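Local coordinates for protein mycobacterium tuberculosis paralogous family 11 (PDB 4Y9I) that probably binds the deazaflavin coenzyme F420 and uses its reduced form to convert quinones to quinols, at residues M38-G43 with P109-E114; P8-T13 with L27-E32; F12-A17 with P59-Q64. One frame throughout, in Å; residues are numbered along the deposited sequence.

Interaction 1 of 3, residues M38-G43 with P109-E114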
loop_
_atom_site.group_PDB
_atom_site.type_symbol
_atom_site.label_atom_id
_atom_site.label_comp_id
_atom_site.label_asym_id
_atom_site.label_seq_id
_atom_site.Cartn_x
_atom_site.Cartn_y
_atom_site.Cartn_z
ATOM N N MET A 38 -1.633 0.600 1.832
ATOM C CA MET A 38 -0.970 0.563 0.509
ATOM C C MET A 38 -1.943 1.275 -0.435
ATOM O O MET A 38 -3.052 0.737 -0.760
ATOM C CB MET A 38 -0.810 -0.851 0.030
ATOM C CG MET A 38 0.061 -1.729 0.955
ATOM S SD MET A 38 0.235 -3.432 0.422
ATOM C CE MET A 38 1.419 -3.188 -0.867
ATOM N N VAL A 39 -1.590 2.432 -0.911
ATOM C CA VAL A 39 -2.439 3.177 -1.887
ATOM C C VAL A 39 -2.034 2.720 -3.279
ATOM O O VAL A 39 -0.906 2.893 -3.710
ATOM C CB VAL A 39 -2.273 4.670 -1.720
ATOM C CG1 VAL A 39 -3.063 5.424 -2.791
ATOM C CG2 VAL A 39 -2.639 5.087 -0.303
ATOM N N ALA A 40 -2.980 2.038 -3.968
ATOM C CA ALA A 40 -2.726 1.444 -5.286
ATOM C C ALA A 40 -2.897 2.448 -6.446
ATOM O O ALA A 40 -3.704 2.246 -7.327
ATOM C CB ALA A 40 -3.613 0.177 -5.487
ATOM N N SER A 41 -2.158 3.560 -6.352
ATOM C CA SER A 41 -2.050 4.488 -7.444
ATOM C C SER A 41 -0.880 4.089 -8.241
ATOM O O SER A 41 -0.202 3.131 -7.916
ATOM C CB SER A 41 -1.927 5.875 -6.948
ATOM O OG SER A 41 -0.892 6.004 -6.014
ATOM N N LYS A 42 -0.656 4.807 -9.315
ATOM C CA LYS A 42 0.442 4.569 -10.198
ATOM C C LYS A 42 0.926 5.932 -10.705
ATOM O O LYS A 42 1.003 6.180 -11.935
ATOM C CB LYS A 42 0.052 3.701 -11.410
ATOM C CG LYS A 42 1.267 3.054 -11.992
ATOM C CD LYS A 42 1.051 2.346 -13.306
ATOM C CE LYS A 42 2.377 2.332 -14.061
ATOM N NZ LYS A 42 3.447 1.586 -13.421
ATOM N N GLY A 43 1.195 6.826 -9.787
ATOM C CA GLY A 43 1.865 8.087 -10.096
ATOM C C GLY A 43 1.063 9.033 -10.903
ATOM O O GLY A 43 1.641 9.956 -11.520
ATOM N N PRO A 109 -7.787 2.088 -5.357
ATOM C CA PRO A 109 -7.875 1.080 -4.275
ATOM C C PRO A 109 -6.917 1.423 -3.152
ATOM O O PRO A 109 -5.790 1.889 -3.423
ATOM C CB PRO A 109 -7.464 -0.221 -4.958
ATOM C CG PRO A 109 -7.723 0.030 -6.437
ATOM C CD PRO A 109 -7.433 1.504 -6.649
ATOM N N VAL A 110 -7.322 1.108 -1.918
ATOM C CA VAL A 110 -6.463 1.239 -0.726
ATOM C C VAL A 110 -6.598 -0.044 -0.019
ATOM O O VAL A 110 -7.735 -0.457 0.335
ATOM C CB VAL A 110 -6.881 2.408 0.180
ATOM C CG1 VAL A 110 -5.948 2.587 1.321
ATOM C CG2 VAL A 110 -6.998 3.662 -0.710
ATOM N N PHE A 111 -5.442 -0.643 0.302
ATOM C CA PHE A 111 -5.389 -1.829 1.135
ATOM C C PHE A 111 -4.947 -1.464 2.552
ATOM O O PHE A 111 -3.968 -0.723 2.743
ATOM C CB PHE A 111 -4.368 -2.842 0.574
ATOM C CG PHE A 111 -4.693 -3.383 -0.781
ATOM C CD1 PHE A 111 -4.444 -2.631 -1.914
ATOM C CD2 PHE A 111 -5.308 -4.636 -0.937
ATOM C CE1 PHE A 111 -4.784 -3.108 -3.167
ATOM C CE2 PHE A 111 -5.674 -5.091 -2.214
ATOM C CZ PHE A 111 -5.386 -4.353 -3.333
ATOM N N ILE A 112 -5.576 -2.018 3.563
ATOM C CA ILE A 112 -5.073 -2.021 4.954
ATOM C C ILE A 112 -4.158 -3.265 5.120
ATOM O O ILE A 112 -4.470 -4.321 4.565
ATOM C CB ILE A 112 -6.205 -1.993 6.010
ATOM C CG1 ILE A 112 -5.642 -1.646 7.370
ATOM C CG2 ILE A 112 -6.938 -3.306 6.003
ATOM C CD1 ILE A 112 -6.736 -1.347 8.358
ATOM N N VAL A 113 -3.067 -3.065 5.822
ATOM C CA VAL A 113 -2.184 -4.166 6.132
ATOM C C VAL A 113 -2.149 -4.332 7.643
ATOM O O VAL A 113 -1.764 -3.474 8.314
ATOM C CB VAL A 113 -0.797 -3.947 5.515
ATOM C CG1 VAL A 113 0.096 -5.105 5.849
ATOM C CG2 VAL A 113 -0.890 -3.780 4.016
ATOM N N GLU A 114 -2.576 -5.497 8.082
ATOM C CA GLU A 114 -2.940 -5.756 9.423
ATOM C C GLU A 114 -2.537 -7.208 9.786
ATOM O O GLU A 114 -2.487 -7.402 10.969
ATOM C CB GLU A 114 -4.468 -5.497 9.661
ATOM C CG GLU A 114 -5.435 -6.425 8.933
ATOM C CD GLU A 114 -6.889 -5.945 8.845
ATOM O OE1 GLU A 114 -7.256 -4.999 9.438
ATOM O OE2 GLU A 114 -7.648 -6.582 8.182
#
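Met38 and Phe111 face each other as an antiparallel hydrogen-bonded pair in the closed six-stranded beta barrel of this FMN-binding split barrel fold, where strand 35-39 runs beside the C-terminal strand 110-113. Met38 N donates to Phe111 O (2.8 Å), and Phe111 N returns a bond to Met38 O. Past the strand end, Ala40 N still reaches Pro109 O (2.9 Å); Ala40 then centres an inverse gamma turn that takes the chain out of the sheet.

Side chains alternate between two faces. Val39 and Val110, a non-hydrogen-bonded pair, turn to the side covered by helix 80-93, and their beta-branched shapes suit extended backbone. Met38 and Phe111 point the other way, into the barrel. The pairing of their backbones sets their CB atoms 4.1 Å apart; both then have CG anti to the carbonyl carbon (chi1 -61° and -63°), and beyond it the longer ends part company. The Phe111 ring takes Met38 O at its edge, in plane, with CD1 3.8 Å from that oxygen, and its CE1 meets the methyl of Ala40. That small methyl fits between this ring, Pro109 CB and Trp51. Unbranched and flexible, Met38 bends at chi3 (77°), and its CG and SD run past Val113, whose CG2 lies 3.8 Å from Met38 SD.

Interaction 2 of 3, residues P8-T13 with L27-E32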
loop_
_atom_site.group_PDB
_atom_site.type_symbol
_atom_site.label_atom_id
_atom_site.label_comp_id
_atom_site.label_asym_id
_atom_site.label_seq_id
_atom_site.Cartn_x
_atom_site.Cartn_y
_atom_site.Cartn_z
ATOM N N PRO A 8 9.620 9.374 4.894
ATOM C CA PRO A 8 8.186 9.144 4.759
ATOM C C PRO A 8 7.758 7.860 4.056
ATOM O O PRO A 8 6.641 7.804 3.580
ATOM C CB PRO A 8 7.754 10.376 3.935
ATOM C CG PRO A 8 8.815 10.583 3.009
ATOM C CD PRO A 8 10.068 10.317 3.836
ATOM N N ILE A 9 8.669 6.884 3.942
ATOM C CA ILE A 9 8.372 5.716 3.084
ATOM C C ILE A 9 8.402 4.478 3.927
ATOM O O ILE A 9 9.205 4.368 4.859
ATOM C CB ILE A 9 9.412 5.675 1.923
ATOM C CG1 ILE A 9 9.268 6.967 1.062
ATOM C CG2 ILE A 9 9.321 4.386 1.101
ATOM C CD1 ILE A 9 10.446 7.171 0.119
ATOM N N VAL A 10 7.600 3.489 3.568
ATOM C CA VAL A 10 7.722 2.167 4.111
ATOM C C VAL A 10 7.817 1.114 2.979
ATOM O O VAL A 10 7.565 1.427 1.805
ATOM C CB VAL A 10 6.562 1.808 5.012
ATOM C CG1 VAL A 10 6.540 2.716 6.231
ATOM C CG2 VAL A 10 5.276 1.783 4.257
ATOM N N LEU A 11 8.272 -0.082 3.350
ATOM C CA LEU A 11 8.418 -1.170 2.371
ATOM C C LEU A 11 7.447 -2.307 2.601
ATOM O O LEU A 11 7.343 -2.831 3.726
ATOM C CB LEU A 11 9.828 -1.779 2.488
ATOM C CG LEU A 11 10.134 -2.855 1.443
ATOM C CD1 LEU A 11 10.409 -2.239 0.099
ATOM C CD2 LEU A 11 11.330 -3.631 1.897
ATOM N N PHE A 12 6.737 -2.661 1.539
ATOM C CA PHE A 12 5.831 -3.821 1.562
ATOM C C PHE A 12 6.423 -4.900 0.746
ATOM O O PHE A 12 6.773 -4.676 -0.425
ATOM C CB PHE A 12 4.499 -3.426 0.994
ATOM C CG PHE A 12 3.778 -2.368 1.842
ATOM C CD1 PHE A 12 3.058 -2.778 2.947
ATOM C CD2 PHE A 12 3.877 -1.034 1.553
ATOM C CE1 PHE A 12 2.394 -1.857 3.767
ATOM C CE2 PHE A 12 3.226 -0.106 2.374
ATOM C CZ PHE A 12 2.513 -0.510 3.520
ATOM N N THR A 13 6.566 -6.093 1.320
ATOM C CA THR A 13 7.114 -7.238 0.598
ATOM C C THR A 13 5.999 -8.193 0.259
ATOM O O THR A 13 5.299 -8.579 1.154
ATOM C CB THR A 13 8.206 -7.973 1.373
ATOM O OG1 THR A 13 9.244 -7.023 1.705
ATOM C CG2 THR A 13 8.806 -9.073 0.533
ATOM N N LEU A 27 6.305 2.281 -0.669
ATOM C CA LEU A 27 5.172 3.152 -0.815
ATOM C C LEU A 27 5.228 4.286 0.269
ATOM O O LEU A 27 5.788 4.051 1.353
ATOM C CB LEU A 27 3.831 2.426 -0.704
ATOM C CG LEU A 27 3.556 1.292 -1.689
ATOM C CD1 LEU A 27 2.259 0.627 -1.362
ATOM C CD2 LEU A 27 3.445 1.789 -3.111
ATOM N N MET A 28 4.471 5.379 0.024
ATOM C CA MET A 28 4.345 6.369 1.084
ATOM C C MET A 28 3.803 5.716 2.393
ATOM O O MET A 28 2.836 4.900 2.349
ATOM C CB MET A 28 3.410 7.510 0.681
ATOM C CG MET A 28 3.895 8.226 -0.604
ATOM S SD MET A 28 5.547 8.983 -0.361
ATOM C CE MET A 28 5.226 10.269 0.911
ATOM N N ARG A 29 4.398 6.113 3.490
ATOM C CA ARG A 29 3.952 5.697 4.831
ATOM C C ARG A 29 2.608 6.364 5.180
ATOM O O ARG A 29 2.498 7.613 5.255
ATOM C CB ARG A 29 4.972 6.079 5.871
ATOM C CG ARG A 29 4.653 5.609 7.283
ATOM C CD ARG A 29 5.807 5.928 8.209
ATOM N NE ARG A 29 5.603 5.445 9.562
ATOM C CZ ARG A 29 4.822 6.036 10.463
ATOM N NH1 ARG A 29 4.176 7.133 10.179
ATOM N NH2 ARG A 29 4.696 5.526 11.677
ATOM N N VAL A 30 1.627 5.504 5.388
ATOM C CA VAL A 30 0.277 5.902 5.841
ATOM C C VAL A 30 -0.036 4.932 6.974
ATOM O O VAL A 30 -0.266 3.743 6.750
ATOM C CB VAL A 30 -0.734 5.780 4.723
ATOM C CG1 VAL A 30 -2.087 6.213 5.222
ATOM C CG2 VAL A 30 -0.281 6.607 3.510
ATOM N N GLU A 31 0.037 5.409 8.219
ATOM C CA GLU A 31 0.055 4.545 9.404
ATOM C C GLU A 31 -0.917 5.039 10.417
ATOM O O GLU A 31 -1.084 6.234 10.575
ATOM C CB GLU A 31 1.486 4.399 9.987
ATOM C CG GLU A 31 1.592 3.434 11.166
ATOM C CD GLU A 31 1.263 4.007 12.530
ATOM O OE1 GLU A 31 1.092 5.238 12.683
ATOM O OE2 GLU A 31 1.185 3.158 13.423
ATOM N N GLU A 32 -1.543 4.107 11.151
ATOM C CA GLU A 32 -2.388 4.428 12.289
ATOM C C GLU A 32 -2.500 3.248 13.206
ATOM O O GLU A 32 -2.917 2.167 12.815
ATOM C CB GLU A 32 -3.763 4.880 11.835
ATOM C CG GLU A 32 -4.721 5.273 12.970
ATOM C CD GLU A 32 -6.056 5.747 12.409
ATOM O OE1 GLU A 32 -6.870 4.913 11.944
ATOM O OE2 GLU A 32 -6.230 6.983 12.426
HETATM O O HOH W 1 4.425 9.341 4.445
#
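Val10 and Leu27 hold the two chains together with a reciprocal pair of backbone bonds: Val10 N to Leu27 O and Leu27 N to Val10 O, both 2.9 Å. Next along, Ile9 and Met28 form a non-hydrogen-bonded pair, and Arg29 N donates to Pro8 O (2.8 Å). Proline can offer no amide hydrogen of its own, but its carbonyl does double work here, since a water also donates to Pro8 O and to Arg29 O. That water bridges the chains where strand 22-32 is interrupted.

Leu27 and Phe12 make the main apolar contact with the barrel interior. The side chains cross at about a right angle, with Leu27 CD1 3.7 Å from Phe12 CD2; the same methyl also touches Phe12 CE2, with Leu27 CB and CG close behind. Val10 meets the aliphatic part of Arg29, its CG1 3.6 Å from Arg29 CG. Arg29 has CG anti to the backbone N (chi1 -176°) and stays extended to NE, a shape that lays its methylenes obliquely across the valine while the charge is carried beyond it. At the more exposed end, Met28 curls through chi2 and chi3, which brings CE to 3.9 Å from Pro8 CB, a place that a flexible thioether fits well.

Further out, Asp65 pairs with Arg29 NE in a salt bridge, and Glu31 CB lies over one guanidinium face, 3.6 Å above its plane; together they probably help set the orientation of the flat group. Met38 backs Phe12 and Leu27 from strand 35-39. The whole is an antiparallel beta hairpin, made by strands 9-15 and 22-32, which are neighbours in the closed barrel of this family's FMN-binding split barrel fold.

Interaction 3 of 3, residues F12-A17 with P59-Q64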
loop_
_atom_site.group_PDB
_atom_site.type_symbol
_atom_site.label_atom_id
_atom_site.label_comp_id
_atom_site.label_asym_id
_atom_site.label_seq_id
_atom_site.Cartn_x
_atom_site.Cartn_y
_atom_site.Cartn_z
ATOM N N PHE A 12 6.737 -2.661 1.539
ATOM C CA PHE A 12 5.831 -3.821 1.562
ATOM C C PHE A 12 6.423 -4.900 0.746
ATOM O O PHE A 12 6.773 -4.676 -0.425
ATOM C CB PHE A 12 4.499 -3.426 0.994
ATOM C CG PHE A 12 3.778 -2.368 1.842
ATOM C CD1 PHE A 12 3.058 -2.778 2.947
ATOM C CD2 PHE A 12 3.877 -1.034 1.553
ATOM C CE1 PHE A 12 2.394 -1.857 3.767
ATOM C CE2 PHE A 12 3.226 -0.106 2.374
ATOM C CZ PHE A 12 2.513 -0.510 3.520
ATOM N N THR A 13 6.566 -6.093 1.320
ATOM C CA THR A 13 7.114 -7.238 0.598
ATOM C C THR A 13 5.999 -8.193 0.259
ATOM O O THR A 13 5.299 -8.579 1.154
ATOM C CB THR A 13 8.206 -7.973 1.373
ATOM O OG1 THR A 13 9.244 -7.023 1.705
ATOM C CG2 THR A 13 8.806 -9.073 0.533
ATOM N N THR A 14 5.874 -8.474 -1.016
ATOM C CA THR A 14 4.863 -9.329 -1.577
ATOM C C THR A 14 5.480 -10.642 -2.010
ATOM O O THR A 14 6.711 -10.751 -2.209
ATOM C CB THR A 14 4.101 -8.646 -2.744
ATOM O OG1 THR A 14 4.974 -8.598 -3.899
ATOM C CG2 THR A 14 3.546 -7.253 -2.378
ATOM N N THR A 15 4.670 -11.690 -2.137
ATOM C CA THR A 15 5.120 -13.016 -2.544
ATOM C C THR A 15 4.268 -13.525 -3.661
ATOM O O THR A 15 3.061 -13.555 -3.553
ATOM C CB THR A 15 5.069 -13.987 -1.353
ATOM O OG1 THR A 15 5.899 -13.463 -0.319
ATOM C CG2 THR A 15 5.527 -15.352 -1.822
ATOM N N GLY A 16 4.915 -13.968 -4.735
ATOM C CA GLY A 16 4.159 -14.439 -5.894
ATOM C C GLY A 16 3.333 -15.677 -5.567
ATOM O O GLY A 16 3.786 -16.610 -4.953
ATOM N N ALA A 17 2.062 -15.595 -5.953
ATOM C CA ALA A 17 1.117 -16.656 -5.654
ATOM C C ALA A 17 1.455 -17.946 -6.412
ATOM O O ALA A 17 1.085 -19.030 -5.970
ATOM C CB ALA A 17 -0.302 -16.221 -6.002
ATOM N N PRO A 59 -2.671 -12.223 -0.384
ATOM C CA PRO A 59 -2.705 -11.104 0.557
ATOM C C PRO A 59 -1.624 -11.077 1.659
ATOM O O PRO A 59 -1.598 -10.124 2.452
ATOM C CB PRO A 59 -4.079 -11.273 1.233
ATOM C CG PRO A 59 -4.904 -12.050 0.213
ATOM C CD PRO A 59 -3.911 -12.990 -0.404
ATOM N N THR A 60 -0.759 -12.088 1.760
ATOM C CA THR A 60 0.225 -12.149 2.835
ATOM C C THR A 60 1.375 -11.185 2.427
ATOM O O THR A 60 2.059 -11.411 1.447
ATOM C CB THR A 60 0.787 -13.527 2.995
ATOM O OG1 THR A 60 -0.302 -14.436 3.202
ATOM C CG2 THR A 60 1.778 -13.602 4.140
ATOM N N VAL A 61 1.562 -10.139 3.209
ATOM C CA VAL A 61 2.446 -8.980 2.918
ATOM C C VAL A 61 3.160 -8.582 4.173
ATOM O O VAL A 61 2.547 -8.460 5.250
ATOM C CB VAL A 61 1.624 -7.787 2.417
ATOM C CG1 VAL A 61 2.456 -6.543 2.295
ATOM C CG2 VAL A 61 0.946 -8.161 1.083
ATOM N N SER A 62 4.482 -8.433 4.085
ATOM C CA SER A 62 5.293 -7.958 5.198
ATOM C C SER A 62 5.523 -6.426 5.076
ATOM O O SER A 62 5.511 -5.869 3.986
ATOM C CB SER A 62 6.650 -8.638 5.262
ATOM O OG SER A 62 6.500 -10.022 5.455
ATOM N N VAL A 63 5.672 -5.811 6.236
ATOM C CA VAL A 63 5.954 -4.378 6.298
ATOM C C VAL A 63 7.288 -4.112 6.994
ATOM O O VAL A 63 7.602 -4.721 8.013
ATOM C CB VAL A 63 4.855 -3.636 7.090
ATOM C CG1 VAL A 63 4.965 -2.126 6.875
ATOM C CG2 VAL A 63 3.464 -4.089 6.719
ATOM N N GLN A 64 8.025 -3.147 6.453
ATOM C CA GLN A 64 9.241 -2.628 7.110
ATOM C C GLN A 64 9.076 -1.108 7.186
ATOM O O GLN A 64 8.909 -0.421 6.183
ATOM C CB GLN A 64 10.546 -3.063 6.427
ATOM C CG GLN A 64 11.825 -2.576 7.132
ATOM C CD GLN A 64 13.104 -2.990 6.413
ATOM O OE1 GLN A 64 13.150 -3.979 5.700
ATOM N NE2 GLN A 64 14.154 -2.180 6.593
HETATM O O HOH W 2 8.676 -5.499 3.848
HETATM O O HOH W 3 4.776 -11.507 1.334
HETATM O O HOH W 4 6.496 -11.098 3.149
HETATM O O HOH W 5 1.989 -10.976 -1.265
#
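Two antiparallel strands, 12-15 and 60-64, meet here along the seam where the first strand of the barrel joins the fourth in sequence, with Phe12 on Val61 and Val63 inside and Thr13 beside Ser62 on the other face. Their short axes approach to 4.6 Å, at 156° between N-to-C directions. Thr13 and Ser62 are the hydrogen-bonded pair: Thr13 N donates to Ser62 O (2.9 Å), and Ser62 N donates to Thr13 O (3.0 Å). The same oxygens also take CA-H contacts, Ser62 O from Phe12 CA and Thr13 O from Val61 CA.

Phe12 meets both valines through CD1 and CE1. Val61 CG1 lies at the ring edge, 3.9 Å from Phe12 CD1, while Val63 stands alongside, pointing the same way, and brings CG2 to CE1. Val61 CG1 is anti to its own backbone N (chi1 172°), a rotation that directs this methyl at Phe12 and leaves CG2 near Thr14 CG2. Phenylalanine and valine suit this inner face because they fill it without polar groups to satisfy. In the barrel order, this pairing sets strand 9-15 next to strand 60-65 and so completes the ring of strands.

The outer face is polar and wet. One water bonds to Thr13 OG1 (2.7 Å) and weakly to Ser62 O, a bridge that the threonine hydroxyl suits. Ser62 OG is hydrogen-bonded to Asp72 N of the neighbouring strand. Where the strands separate, direct pairing gives way to solvent: one water accepts from Thr15 N (2.9 Å) and donates to Thr60 O (2.7 Å), and another joins Thr15 OG1, which is also bonded to Lys22 NZ, to Thr60 O.

All three contacts belong to one closed antiparallel barrel. Interactions 2 and 3 share strand 9-15, which is paired with strand 22-32 on one edge and strand 60-65 on the other, and both use Phe12; interaction 1 joins strands 35-39 and 110-113 and is the most deeply buried. Its chemistry is almost wholly backbone bonds and apolar side chains, whereas interactions 2 and 3 add waters and polar or charged groups as they reach the surface. The apolar sides converge within the barrel: Met38 CE of interaction 1 lies 3.6 Å from Phe12 CB, and Val113 CG1 lies 3.6 Å from Val63 CG2 of interaction 3.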